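Local coordinates for methyltransferase (Streptococcus mutans, PDB 2B78), which is a putative S-adenosylmethionine-dependent methyltransferase, probably acting on RNA, that joins a PUA-like domain to a Rossmann-type methyltransferase domain, at residues A[78-81]-A[82-86]; A[98-102]-A[103-107]; A[121-125]-A[126-130]. All blocks are in the same frame, centred on the assembly; numbering follows the deposited sequence.

Contact 1 of 3, residues A[78-81]-A[82-86]; sequences FQWS and KDKRK
Lys82 N donates to Phe78 O (2.9 Å) and Asp83 N to Gln79 O (3.1 Å), the ordinary i to i+4 bonds of a helix; Lys84 N bonds to Trp80 O in the same way. A side chain joins this backbone pattern at Phe78 O, which also takes a hydrogen bond from Ser81 OG. The hydroxyl is set between its own backbone N and carbonyl carbon (chi1 61°), and from there it folds back to reach that oxygen on the face that Lys82 N also uses.

These bonds belong to the C-terminal part of helix 71-83, where the side chain of Arg85 adds a further donor. Arg85 NH1 bonds to Ser81 O at 3.0 Å with the oxygen in the guanidinium plane, while CG and CD of the same arginine lie alongside that carbonyl. Arg85 is buried, and its other nitrogens are held too: NE by Arg98 O, NH2 by a salt bridge to Asp105 OD2 and by Asp365 O.

On the exposed flank the aliphatic chain of Lys84 passes over Trp80 O and bends at chi4 (-52°), bringing Lys84 NZ 3.9 Å from Trp80 CE3, obliquely to the indole. A water donates to Trp80 O at 2.7 Å and accepts from Lys84 NZ, tying the ammonium to the same carbonyl that Lys84 N holds. Lys82 runs extended the other way, to Val142 O and the ring of Tyr143.

Contact 2 of 3, residues A[98-102]-A[103-107]; sequences RLFNQ and DGDSF
Gln102 O is gripped by two backbone donors, Asp105 N at 3.1 Å and Phe107 N at 3.0 Å, which reach it from opposite faces of its carbonyl plane. Just before it along the chain, Asn101 O accepts from Gly104 N. With these three bonds the backbone winds tightly on itself straight after the strand.

Asp105 then turns its side chain back to the strand end. Asp105 OD2 takes Asn101 N at 2.7 Å on the anti lone pair, the one directed away from OD1. The nearby cation of Arg85 probably favours the charged form of this buried carboxylate.

Asp105 CB sits over one face of the Phe100 ring, 3.5 Å from its centroid and 18° off the normal, a CH-pi contact. Phe100 CG is anti to the backbone N (chi1 -158°), and this carries the ring across the turn to Asp105. Phe107 O lies in the ring plane at the edge, 3.6 Å from Phe100 CE2, while Phe107 CB packs on Phe100 CZ at 3.8 Å. Phe78 and Ser81 of helix 71-83 also meet Phe100.

Leu99 and Phe100 both face Ile112 across the sheet, so the edge strand 96-101 carries a classic beta bulge and then runs through a short 3-10 turn into the connection to strand 110-115.

Contact 3 of 3, residues A[121-125]-A[126-130]; sequences FSWYN and SFVYQ
Asn125 OD1 accepts from Val128 N at 2.9 Å in a nearly straight bond, 171° at the hydrogen. The side chain can fold over the helix start because CG lies between the backbone N and the carbonyl carbon (chi1 63°). Backbone helps as well: Asn125 O receives a weak hydrogen bond from Tyr129 N at 3.3 Å.

Val128 packs against the cap that holds it. Val128 CG2 lies 3.2 Å from Asn125 O, CG1 and CG2 both come near the amide, and the two side chains cross at about a right angle. Val128 CG2 also reaches back to the strand, touching Trp123 CE3 at 4.0 Å.

At the next residue, the Tyr129 ring leans its edge toward the face of the Trp123 indole. The pair is an offset edge-to-face contact, with planes at 63° and centroids of the tyrosine ring and the five-membered ring 5.4 Å apart; the nearest atoms are Tyr129 CD1 and Trp123 CD1 at 3.6 Å.

Further out, Trp123 NE1 is bonded to Glu151 on the neighbouring strand, which helps fix the indole. Asn125 ND2 is shared by Tyr50 OH and Gln54 OE1 of strand 45-54; these bonds, with the cap itself, probably fix the rotation of the amide. Phe127 stacks on Tyr50, and its N is bonded to Ser52 OG.

Asn125 is thus a classic asparagine N-cap, starting helix 126-130 just after strand 118-123 in the beta-alpha-beta crossover that leads on, through helix 132-142, to the parallel strand 148-153.

Contact 2 is the most buried of the three, whereas contacts 1 and 3 each have a buried side and a more open one. Contacts 2 and 3 belong to the same five-stranded sheet, on strands 96-101 and 118-123, and touch where Phe107 meets Val128 and Gln102 meets Tyr124. Contact 1 lies on helix 71-83 and joins contact 2 through the side chain of Arg85; contact 1 and contact 3 do not touch. Their chemistry differs accordingly: a helix end finished by a buried arginine and a lysine-bound water, a tight turn built round a shared backbone acceptor and a carboxylate, and a helix start capped by an amide beside aromatic packing.

Contact 1 of 3, residues A[78-81]-A[82-86]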
ATOM      1  N   PHE A  78      -8.341 -17.621  -7.399  1.00 22.44           N
ATOM      2  CA  PHE A  78      -7.359 -17.802  -6.336  1.00 21.24           C
ATOM      3  C   PHE A  78      -6.305 -18.850  -6.675  1.00 20.87           C
ATOM      4  O   PHE A  78      -5.171 -18.756  -6.214  1.00 20.35           O
ATOM      5  CB  PHE A  78      -8.057 -18.133  -5.010  1.00 20.90           C
ATOM      6  CG  PHE A  78      -8.917 -17.011  -4.482  1.00 20.36           C
ATOM      7  CD1 PHE A  78      -8.460 -15.693  -4.512  1.00 19.82           C
ATOM      8  CD2 PHE A  78     -10.181 -17.266  -3.953  1.00 19.95           C
ATOM      9  CE1 PHE A  78      -9.247 -14.647  -4.029  1.00 18.43           C
ATOM     10  CE2 PHE A  78     -10.981 -16.229  -3.466  1.00 18.55           C
ATOM     11  CZ  PHE A  78     -10.514 -14.920  -3.503  1.00 18.68           C
ATOM     12  N   GLN A  79      -6.664 -19.847  -7.479  1.00 22.05           N
ATOM     13  CA  GLN A  79      -5.690 -20.869  -7.868  1.00 23.57           C
ATOM     14  C   GLN A  79      -4.603 -20.208  -8.705  1.00 23.06           C
ATOM     15  O   GLN A  79      -3.424 -20.541  -8.585  1.00 23.00           O
ATOM     16  CB  GLN A  79      -6.355 -21.985  -8.688  1.00 25.14           C
ATOM     17  CG  GLN A  79      -7.158 -23.004  -7.884  1.00 29.66           C
ATOM     18  CD  GLN A  79      -7.921 -23.990  -8.778  1.00 32.15           C
ATOM     19  OE1 GLN A  79      -8.294 -25.083  -8.344  1.00 32.11           O
ATOM     20  NE2 GLN A  79      -8.163 -23.597 -10.025  1.00 33.40           N
ATOM     21  N   TRP A  80      -4.997 -19.255  -9.545  1.00 23.00           N
ATOM     22  CA  TRP A  80      -4.036 -18.557 -10.395  1.00 25.03           C
ATOM     23  C   TRP A  80      -3.152 -17.617  -9.569  1.00 23.87           C
ATOM     24  O   TRP A  80      -1.939 -17.555  -9.766  1.00 24.37           O
ATOM     25  CB  TRP A  80      -4.756 -17.737 -11.478  1.00 27.87           C
ATOM     26  CG  TRP A  80      -5.274 -18.515 -12.654  1.00 32.06           C
ATOM     27  CD1 TRP A  80      -6.577 -18.839 -12.915  1.00 33.23           C
ATOM     28  CD2 TRP A  80      -4.502 -19.038 -13.748  1.00 34.07           C
ATOM     29  NE1 TRP A  80      -6.664 -19.531 -14.105  1.00 34.51           N
ATOM     30  CE2 TRP A  80      -5.408 -19.670 -14.634  1.00 34.67           C
ATOM     31  CE3 TRP A  80      -3.136 -19.039 -14.064  1.00 34.58           C
ATOM     32  CZ2 TRP A  80      -4.991 -20.288 -15.821  1.00 35.11           C
ATOM     33  CZ3 TRP A  80      -2.719 -19.658 -15.247  1.00 35.17           C
ATOM     34  CH2 TRP A  80      -3.646 -20.275 -16.108  1.00 34.75           C
ATOM     35  N   SER A  81      -3.760 -16.877  -8.650  1.00 22.34           N
ATOM     36  CA  SER A  81      -2.998 -15.947  -7.827  1.00 22.20           C
ATOM     37  C   SER A  81      -2.008 -16.706  -6.949  1.00 21.95           C
ATOM     38  O   SER A  81      -0.895 -16.238  -6.693  1.00 22.39           O
ATOM     39  CB  SER A  81      -3.943 -15.094  -6.971  1.00 21.07           C
ATOM     40  OG  SER A  81      -4.711 -15.893  -6.085  1.00 23.31           O
ATOM     41  N   LYS A  82      -2.413 -17.886  -6.494  1.00 21.90           N
ATOM     42  CA  LYS A  82      -1.556 -18.719  -5.653  1.00 22.97           C
ATOM     43  C   LYS A  82      -0.361 -19.252  -6.442  1.00 22.32           C
ATOM     44  O   LYS A  82       0.769 -19.235  -5.962  1.00 20.90           O
ATOM     45  CB  LYS A  82      -2.364 -19.895  -5.089  1.00 23.92           C
ATOM     46  CG  LYS A  82      -1.548 -20.886  -4.258  1.00 26.27           C
ATOM     47  CD  LYS A  82      -2.460 -21.893  -3.568  1.00 28.60           C
ATOM     48  CE  LYS A  82      -1.698 -22.765  -2.581  1.00 29.90           C
ATOM     49  NZ  LYS A  82      -2.620 -23.692  -1.842  1.00 31.55           N
ATOM     50  N   ASP A  83      -0.613 -19.727  -7.653  1.00 22.94           N
ATOM     51  CA  ASP A  83       0.452 -20.269  -8.489  1.00 24.99           C
ATOM     52  C   ASP A  83       1.521 -19.252  -8.852  1.00 24.37           C
ATOM     53  O   ASP A  83       2.673 -19.619  -9.062  1.00 25.96           O
ATOM     54  CB  ASP A  83      -0.123 -20.874  -9.769  1.00 28.06           C
ATOM     55  CG  ASP A  83      -0.555 -22.314  -9.582  1.00 31.80           C
ATOM     56  OD1 ASP A  83       0.328 -23.163  -9.328  1.00 33.42           O
ATOM     57  OD2 ASP A  83      -1.770 -22.590  -9.679  1.00 33.22           O
ATOM     58  N   LYS A  84       1.156 -17.978  -8.925  1.00 22.61           N
ATOM     59  CA  LYS A  84       2.137 -16.956  -9.271  1.00 21.91           C
ATOM     60  C   LYS A  84       3.012 -16.590  -8.081  1.00 20.21           C
ATOM     61  O   LYS A  84       4.030 -15.913  -8.242  1.00 20.75           O
ATOM     62  CB  LYS A  84       1.445 -15.678  -9.763  1.00 22.80           C
ATOM     63  CG  LYS A  84       0.351 -15.902 -10.796  1.00 24.87           C
ATOM     64  CD  LYS A  84      -0.218 -14.567 -11.265  1.00 26.38           C
ATOM     65  CE  LYS A  84      -1.478 -14.753 -12.096  1.00 27.38           C
ATOM     66  NZ  LYS A  84      -1.284 -15.718 -13.211  1.00 30.40           N
ATOM     67  N   ARG A  85       2.629 -17.046  -6.893  1.00 18.51           N
ATOM     68  CA  ARG A  85       3.358 -16.696  -5.680  1.00 17.76           C
ATOM     69  C   ARG A  85       4.101 -17.818  -4.949  1.00 19.37           C
ATOM     70  O   ARG A  85       4.491 -17.648  -3.789  1.00 17.66           O
ATOM     71  CB  ARG A  85       2.393 -16.010  -4.707  1.00 15.23           C
ATOM     72  CG  ARG A  85       1.769 -14.720  -5.247  1.00 12.11           C
ATOM     73  CD  ARG A  85       0.745 -14.153  -4.271  1.00  9.02           C
ATOM     74  NE  ARG A  85       0.373 -12.766  -4.564  1.00  9.14           N
ATOM     75  CZ  ARG A  85      -0.386 -12.377  -5.586  1.00  9.38           C
ATOM     76  NH1 ARG A  85      -0.875 -13.268  -6.446  1.00  9.89           N
ATOM     77  NH2 ARG A  85      -0.665 -11.087  -5.746  1.00  8.77           N
ATOM     78  N   LYS A  86       4.318 -18.945  -5.624  1.00 21.34           N
ATOM     79  CA  LYS A  86       5.014 -20.081  -5.015  1.00 24.41           C
ATOM     80  C   LYS A  86       6.327 -19.737  -4.313  1.00 25.29           C
ATOM     81  O   LYS A  86       6.627 -20.296  -3.253  1.00 26.27           O
ATOM     82  CB  LYS A  86       5.283 -21.161  -6.066  1.00 26.31           C
ATOM     83  CG  LYS A  86       4.059 -21.961  -6.464  1.00 28.39           C
ATOM     84  CD  LYS A  86       4.371 -22.926  -7.602  1.00 30.25           C
ATOM     85  CE  LYS A  86       4.726 -22.171  -8.879  1.00 31.85           C
ATOM     86  NZ  LYS A  86       4.901 -23.091 -10.041  1.00 33.67           N
TER
HETATM   87  O   HOH W   1      -0.822 -18.634 -12.028  1.00 48.38           O

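Contact 2 of 3, residues A[98-102]-A[103-107]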
ATOM      1  N   ARG A  98       1.430  -9.982   0.308  1.00 12.11           N
ATOM      2  CA  ARG A  98       0.093  -9.951  -0.282  1.00 11.27           C
ATOM      3  C   ARG A  98      -0.235 -11.149  -1.177  1.00 11.19           C
ATOM      4  O   ARG A  98       0.535 -11.492  -2.073  1.00 10.72           O
ATOM      5  CB  ARG A  98      -0.112  -8.648  -1.057  1.00  9.74           C
ATOM      6  CG  ARG A  98      -1.445  -8.576  -1.803  1.00  8.67           C
ATOM      7  CD  ARG A  98      -1.939  -7.146  -1.936  1.00  7.13           C
ATOM      8  NE  ARG A  98      -2.298  -6.587  -0.637  1.00  8.27           N
ATOM      9  CZ  ARG A  98      -2.863  -5.397  -0.461  1.00  7.34           C
ATOM     10  NH1 ARG A  98      -3.144  -4.627  -1.502  1.00  5.08           N
ATOM     11  NH2 ARG A  98      -3.146  -4.980   0.765  1.00  7.06           N
ATOM     12  N   LEU A  99      -1.395 -11.761  -0.936  1.00 10.37           N
ATOM     13  CA  LEU A  99      -1.847 -12.924  -1.707  1.00 10.30           C
ATOM     14  C   LEU A  99      -2.707 -12.568  -2.921  1.00  9.23           C
ATOM     15  O   LEU A  99      -2.708 -13.289  -3.927  1.00  8.25           O
ATOM     16  CB  LEU A  99      -2.641 -13.874  -0.798  1.00  9.48           C
ATOM     17  CG  LEU A  99      -1.926 -14.479   0.415  1.00 10.73           C
ATOM     18  CD1 LEU A  99      -2.899 -15.383   1.183  1.00 11.27           C
ATOM     19  CD2 LEU A  99      -0.708 -15.287  -0.034  1.00  9.97           C
ATOM     20  N   PHE A 100      -3.433 -11.455  -2.835  1.00 10.75           N
ATOM     21  CA  PHE A 100      -4.326 -11.039  -3.920  1.00 10.30           C
ATOM     22  C   PHE A 100      -4.403  -9.521  -3.925  1.00 10.48           C
ATOM     23  O   PHE A 100      -4.629  -8.907  -2.883  1.00 10.62           O
ATOM     24  CB  PHE A 100      -5.720 -11.630  -3.684  1.00 10.34           C
ATOM     25  CG  PHE A 100      -6.563 -11.725  -4.928  1.00 10.52           C
ATOM     26  CD1 PHE A 100      -6.488 -12.844  -5.751  1.00  8.86           C
ATOM     27  CD2 PHE A 100      -7.425 -10.689  -5.282  1.00  9.89           C
ATOM     28  CE1 PHE A 100      -7.261 -12.932  -6.908  1.00 10.09           C
ATOM     29  CE2 PHE A 100      -8.197 -10.767  -6.436  1.00  9.15           C
ATOM     30  CZ  PHE A 100      -8.114 -11.891  -7.250  1.00  9.13           C
ATOM     31  N   ASN A 101      -4.222  -8.908  -5.091  1.00 11.79           N
ATOM     32  CA  ASN A 101      -4.249  -7.450  -5.168  1.00 12.37           C
ATOM     33  C   ASN A 101      -5.139  -6.883  -6.256  1.00 12.59           C
ATOM     34  O   ASN A 101      -4.665  -6.482  -7.319  1.00 14.68           O
ATOM     35  CB  ASN A 101      -2.825  -6.915  -5.347  1.00 13.26           C
ATOM     36  CG  ASN A 101      -2.737  -5.409  -5.156  1.00 15.92           C
ATOM     37  OD1 ASN A 101      -3.300  -4.846  -4.202  1.00 15.10           O
ATOM     38  ND2 ASN A 101      -2.010  -4.747  -6.052  1.00 17.42           N
ATOM     39  N   GLN A 102      -6.437  -6.853  -5.980  1.00 13.31           N
ATOM     40  CA  GLN A 102      -7.424  -6.304  -6.904  1.00 13.35           C
ATOM     41  C   GLN A 102      -7.254  -6.667  -8.389  1.00 13.73           C
ATOM     42  O   GLN A 102      -7.218  -7.846  -8.735  1.00 11.48           O
ATOM     43  CB  GLN A 102      -7.472  -4.791  -6.717  1.00 11.92           C
ATOM     44  CG  GLN A 102      -7.763  -4.388  -5.274  1.00  9.34           C
ATOM     45  CD  GLN A 102      -8.391  -3.012  -5.172  1.00  9.07           C
ATOM     46  OE1 GLN A 102      -9.464  -2.775  -5.708  1.00 10.83           O
ATOM     47  NE2 GLN A 102      -7.724  -2.102  -4.480  1.00  8.17           N
ATOM     48  N   ASP A 103      -7.155  -5.667  -9.267  1.00 14.46           N
ATOM     49  CA  ASP A 103      -7.026  -5.963 -10.691  1.00 15.23           C
ATOM     50  C   ASP A 103      -5.697  -6.597 -11.082  1.00 14.91           C
ATOM     51  O   ASP A 103      -5.562  -7.140 -12.183  1.00 16.17           O
ATOM     52  CB  ASP A 103      -7.328  -4.707 -11.544  1.00 13.55           C
ATOM     53  CG  ASP A 103      -6.475  -3.504 -11.182  1.00 11.48           C
ATOM     54  OD1 ASP A 103      -5.983  -3.421 -10.033  1.00 10.79           O
ATOM     55  OD2 ASP A 103      -6.323  -2.618 -12.059  1.00  9.33           O
ATOM     56  N   GLY A 104      -4.719  -6.538 -10.181  1.00 14.45           N
ATOM     57  CA  GLY A 104      -3.432  -7.145 -10.463  1.00 14.25           C
ATOM     58  C   GLY A 104      -3.630  -8.649 -10.545  1.00 14.51           C
ATOM     59  O   GLY A 104      -2.839  -9.361 -11.163  1.00 13.56           O
ATOM     60  N   ASP A 105      -4.692  -9.138  -9.914  1.00 14.60           N
ATOM     61  CA  ASP A 105      -4.993 -10.565  -9.944  1.00 14.45           C
ATOM     62  C   ASP A 105      -6.354 -10.830 -10.568  1.00 14.20           C
ATOM     63  O   ASP A 105      -7.013 -11.840 -10.285  1.00 14.70           O
ATOM     64  CB  ASP A 105      -4.914 -11.157  -8.545  1.00 14.45           C
ATOM     65  CG  ASP A 105      -3.497 -11.195  -8.026  1.00 16.80           C
ATOM     66  OD1 ASP A 105      -2.699 -12.018  -8.539  1.00 15.10           O
ATOM     67  OD2 ASP A 105      -3.180 -10.385  -7.124  1.00 17.25           O
ATOM     68  N   SER A 106      -6.759  -9.893 -11.419  1.00 14.23           N
ATOM     69  CA  SER A 106      -8.006  -9.960 -12.179  1.00 14.39           C
ATOM     70  C   SER A 106      -9.347  -9.860 -11.475  1.00 13.34           C
ATOM     71  O   SER A 106     -10.351 -10.360 -11.974  1.00 13.77           O
ATOM     72  CB  SER A 106      -8.000 -11.193 -13.093  1.00 15.62           C
ATOM     73  OG  SER A 106      -7.065 -11.004 -14.152  1.00 18.62           O
ATOM     74  N   PHE A 107      -9.380  -9.228 -10.314  1.00 13.00           N
ATOM     75  CA  PHE A 107     -10.656  -9.022  -9.653  1.00 13.61           C
ATOM     76  C   PHE A 107     -10.544  -7.826  -8.736  1.00 14.50           C
ATOM     77  O   PHE A 107     -10.189  -7.960  -7.567  1.00 15.96           O
ATOM     78  CB  PHE A 107     -11.109 -10.244  -8.855  1.00 12.10           C
ATOM     79  CG  PHE A 107     -12.582 -10.228  -8.552  1.00 13.95           C
ATOM     80  CD1 PHE A 107     -13.507 -10.537  -9.545  1.00 10.95           C
ATOM     81  CD2 PHE A 107     -13.048  -9.825  -7.303  1.00 12.00           C
ATOM     82  CE1 PHE A 107     -14.878 -10.442  -9.301  1.00 13.32           C
ATOM     83  CE2 PHE A 107     -14.415  -9.724  -7.049  1.00 12.67           C
ATOM     84  CZ  PHE A 107     -15.330 -10.032  -8.050  1.00 12.35           C
TER

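Contact 3 of 3, residues A[121-125]-A[126-130]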
ATOM      1  N   PHE A 121      -8.517 -10.177   4.815  1.00 15.91           N
ATOM      2  CA  PHE A 121      -9.319  -9.813   3.656  1.00 16.72           C
ATOM      3  C   PHE A 121      -9.665  -8.338   3.774  1.00 17.70           C
ATOM      4  O   PHE A 121      -9.935  -7.848   4.877  1.00 17.80           O
ATOM      5  CB  PHE A 121     -10.640 -10.588   3.653  1.00 15.94           C
ATOM      6  CG  PHE A 121     -10.523 -12.021   3.231  1.00 16.87           C
ATOM      7  CD1 PHE A 121     -10.872 -12.408   1.945  1.00 15.92           C
ATOM      8  CD2 PHE A 121     -10.086 -12.994   4.126  1.00 17.09           C
ATOM      9  CE1 PHE A 121     -10.787 -13.742   1.556  1.00 15.52           C
ATOM     10  CE2 PHE A 121     -10.000 -14.332   3.741  1.00 15.16           C
ATOM     11  CZ  PHE A 121     -10.350 -14.702   2.458  1.00 13.98           C
ATOM     12  N   SER A 122      -9.675  -7.637   2.646  1.00 16.65           N
ATOM     13  CA  SER A 122     -10.045  -6.233   2.636  1.00 16.54           C
ATOM     14  C   SER A 122     -11.068  -6.019   1.536  1.00 16.55           C
ATOM     15  O   SER A 122     -10.838  -6.369   0.369  1.00 15.50           O
ATOM     16  CB  SER A 122      -8.825  -5.336   2.418  1.00 16.01           C
ATOM     17  OG  SER A 122      -7.983  -5.364   3.559  1.00 17.00           O
ATOM     18  N   TRP A 123     -12.212  -5.464   1.919  1.00 16.83           N
ATOM     19  CA  TRP A 123     -13.297  -5.197   0.977  1.00 16.95           C
ATOM     20  C   TRP A 123     -13.344  -3.698   0.653  1.00 17.45           C
ATOM     21  O   TRP A 123     -13.597  -2.872   1.535  1.00 17.25           O
ATOM     22  CB  TRP A 123     -14.630  -5.639   1.590  1.00 15.32           C
ATOM     23  CG  TRP A 123     -14.589  -7.006   2.216  1.00 15.49           C
ATOM     24  CD1 TRP A 123     -14.692  -7.299   3.546  1.00 14.67           C
ATOM     25  CD2 TRP A 123     -14.390  -8.261   1.545  1.00 14.42           C
ATOM     26  NE1 TRP A 123     -14.568  -8.654   3.746  1.00 15.39           N
ATOM     27  CE2 TRP A 123     -14.385  -9.268   2.536  1.00 13.99           C
ATOM     28  CE3 TRP A 123     -14.220  -8.629   0.203  1.00 14.00           C
ATOM     29  CZ2 TRP A 123     -14.207 -10.622   2.228  1.00 13.40           C
ATOM     30  CZ3 TRP A 123     -14.044  -9.975  -0.102  1.00 14.03           C
ATOM     31  CH2 TRP A 123     -14.042 -10.956   0.908  1.00 14.04           C
ATOM     32  N   TYR A 124     -13.130  -3.357  -0.619  1.00 17.65           N
ATOM     33  CA  TYR A 124     -13.108  -1.960  -1.048  1.00 18.43           C
ATOM     34  C   TYR A 124     -14.428  -1.374  -1.542  1.00 18.50           C
ATOM     35  O   TYR A 124     -14.504  -0.177  -1.826  1.00 18.66           O
ATOM     36  CB  TYR A 124     -12.030  -1.762  -2.123  1.00 18.28           C
ATOM     37  CG  TYR A 124     -10.626  -1.926  -1.599  1.00 17.92           C
ATOM     38  CD1 TYR A 124     -10.180  -3.159  -1.132  1.00 18.47           C
ATOM     39  CD2 TYR A 124      -9.743  -0.845  -1.559  1.00 19.70           C
ATOM     40  CE1 TYR A 124      -8.888  -3.318  -0.636  1.00 19.05           C
ATOM     41  CE2 TYR A 124      -8.442  -0.995  -1.062  1.00 19.59           C
ATOM     42  CZ  TYR A 124      -8.027  -2.237  -0.605  1.00 19.94           C
ATOM     43  OH  TYR A 124      -6.753  -2.406  -0.117  1.00 20.85           O
ATOM     44  N   ASN A 125     -15.463  -2.200  -1.657  1.00 17.92           N
ATOM     45  CA  ASN A 125     -16.756  -1.695  -2.096  1.00 17.85           C
ATOM     46  C   ASN A 125     -17.897  -2.564  -1.568  1.00 18.57           C
ATOM     47  O   ASN A 125     -17.688  -3.721  -1.197  1.00 17.39           O
ATOM     48  CB  ASN A 125     -16.799  -1.571  -3.629  1.00 17.37           C
ATOM     49  CG  ASN A 125     -16.659  -2.902  -4.341  1.00 18.53           C
ATOM     50  OD1 ASN A 125     -17.551  -3.749  -4.280  1.00 18.29           O
ATOM     51  ND2 ASN A 125     -15.535  -3.089  -5.038  1.00 18.29           N
ATOM     52  N   SER A 126     -19.101  -2.004  -1.521  1.00 18.42           N
ATOM     53  CA  SER A 126     -20.245  -2.742  -0.995  1.00 18.34           C
ATOM     54  C   SER A 126     -20.621  -3.990  -1.783  1.00 18.47           C
ATOM     55  O   SER A 126     -21.138  -4.959  -1.210  1.00 18.94           O
ATOM     56  CB  SER A 126     -21.464  -1.825  -0.885  1.00 18.41           C
ATOM     57  OG  SER A 126     -21.796  -1.254  -2.135  1.00 18.11           O
ATOM     58  N   PHE A 127     -20.383  -3.987  -3.090  1.00 18.24           N
ATOM     59  CA  PHE A 127     -20.734  -5.162  -3.875  1.00 17.10           C
ATOM     60  C   PHE A 127     -19.960  -6.415  -3.477  1.00 18.21           C
ATOM     61  O   PHE A 127     -20.564  -7.460  -3.199  1.00 19.14           O
ATOM     62  CB  PHE A 127     -20.538  -4.923  -5.363  1.00 15.32           C
ATOM     63  CG  PHE A 127     -20.945  -6.097  -6.205  1.00 14.78           C
ATOM     64  CD1 PHE A 127     -22.289  -6.426  -6.356  1.00 15.89           C
ATOM     65  CD2 PHE A 127     -19.985  -6.906  -6.802  1.00 12.37           C
ATOM     66  CE1 PHE A 127     -22.676  -7.548  -7.088  1.00 13.79           C
ATOM     67  CE2 PHE A 127     -20.356  -8.028  -7.536  1.00 13.65           C
ATOM     68  CZ  PHE A 127     -21.707  -8.351  -7.678  1.00 15.18           C
ATOM     69  N   VAL A 128     -18.633  -6.342  -3.464  1.00 17.35           N
ATOM     70  CA  VAL A 128     -17.863  -7.523  -3.088  1.00 16.88           C
ATOM     71  C   VAL A 128     -18.196  -7.912  -1.659  1.00 17.74           C
ATOM     72  O   VAL A 128     -18.197  -9.092  -1.308  1.00 19.73           O
ATOM     73  CB  VAL A 128     -16.344  -7.305  -3.209  1.00 14.81           C
ATOM     74  CG1 VAL A 128     -15.964  -7.095  -4.665  1.00 13.94           C
ATOM     75  CG2 VAL A 128     -15.917  -6.124  -2.363  1.00 14.82           C
ATOM     76  N   TYR A 129     -18.492  -6.919  -0.833  1.00 17.89           N
ATOM     77  CA  TYR A 129     -18.826  -7.196   0.551  1.00 19.21           C
ATOM     78  C   TYR A 129     -20.103  -8.029   0.616  1.00 19.78           C
ATOM     79  O   TYR A 129     -20.187  -8.976   1.388  1.00 20.72           O
ATOM     80  CB  TYR A 129     -19.008  -5.884   1.324  1.00 19.41           C
ATOM     81  CG  TYR A 129     -19.216  -6.092   2.802  1.00 18.98           C
ATOM     82  CD1 TYR A 129     -18.211  -6.653   3.589  1.00 19.17           C
ATOM     83  CD2 TYR A 129     -20.436  -5.784   3.409  1.00 19.80           C
ATOM     84  CE1 TYR A 129     -18.411  -6.913   4.943  1.00 17.92           C
ATOM     85  CE2 TYR A 129     -20.647  -6.037   4.768  1.00 20.10           C
ATOM     86  CZ  TYR A 129     -19.630  -6.604   5.524  1.00 18.55           C
ATOM     87  OH  TYR A 129     -19.827  -6.880   6.854  1.00 17.90           O
ATOM     88  N   GLN A 130     -21.094  -7.695  -0.203  1.00 21.47           N
ATOM     89  CA  GLN A 130     -22.343  -8.449  -0.168  1.00 23.30           C
ATOM     90  C   GLN A 130     -22.192  -9.891  -0.660  1.00 22.61           C
ATOM     91  O   GLN A 130     -22.946 -10.774  -0.238  1.00 22.88           O
ATOM     92  CB  GLN A 130     -23.439  -7.721  -0.962  1.00 24.17           C
ATOM     93  CG  GLN A 130     -23.233  -7.676  -2.465  1.00 28.23           C
ATOM     94  CD  GLN A 130     -24.374  -6.973  -3.177  1.00 29.52           C
ATOM     95  OE1 GLN A 130     -24.612  -5.780  -2.967  1.00 29.45           O
ATOM     96  NE2 GLN A 130     -25.093  -7.713  -4.018  1.00 28.31           N
TER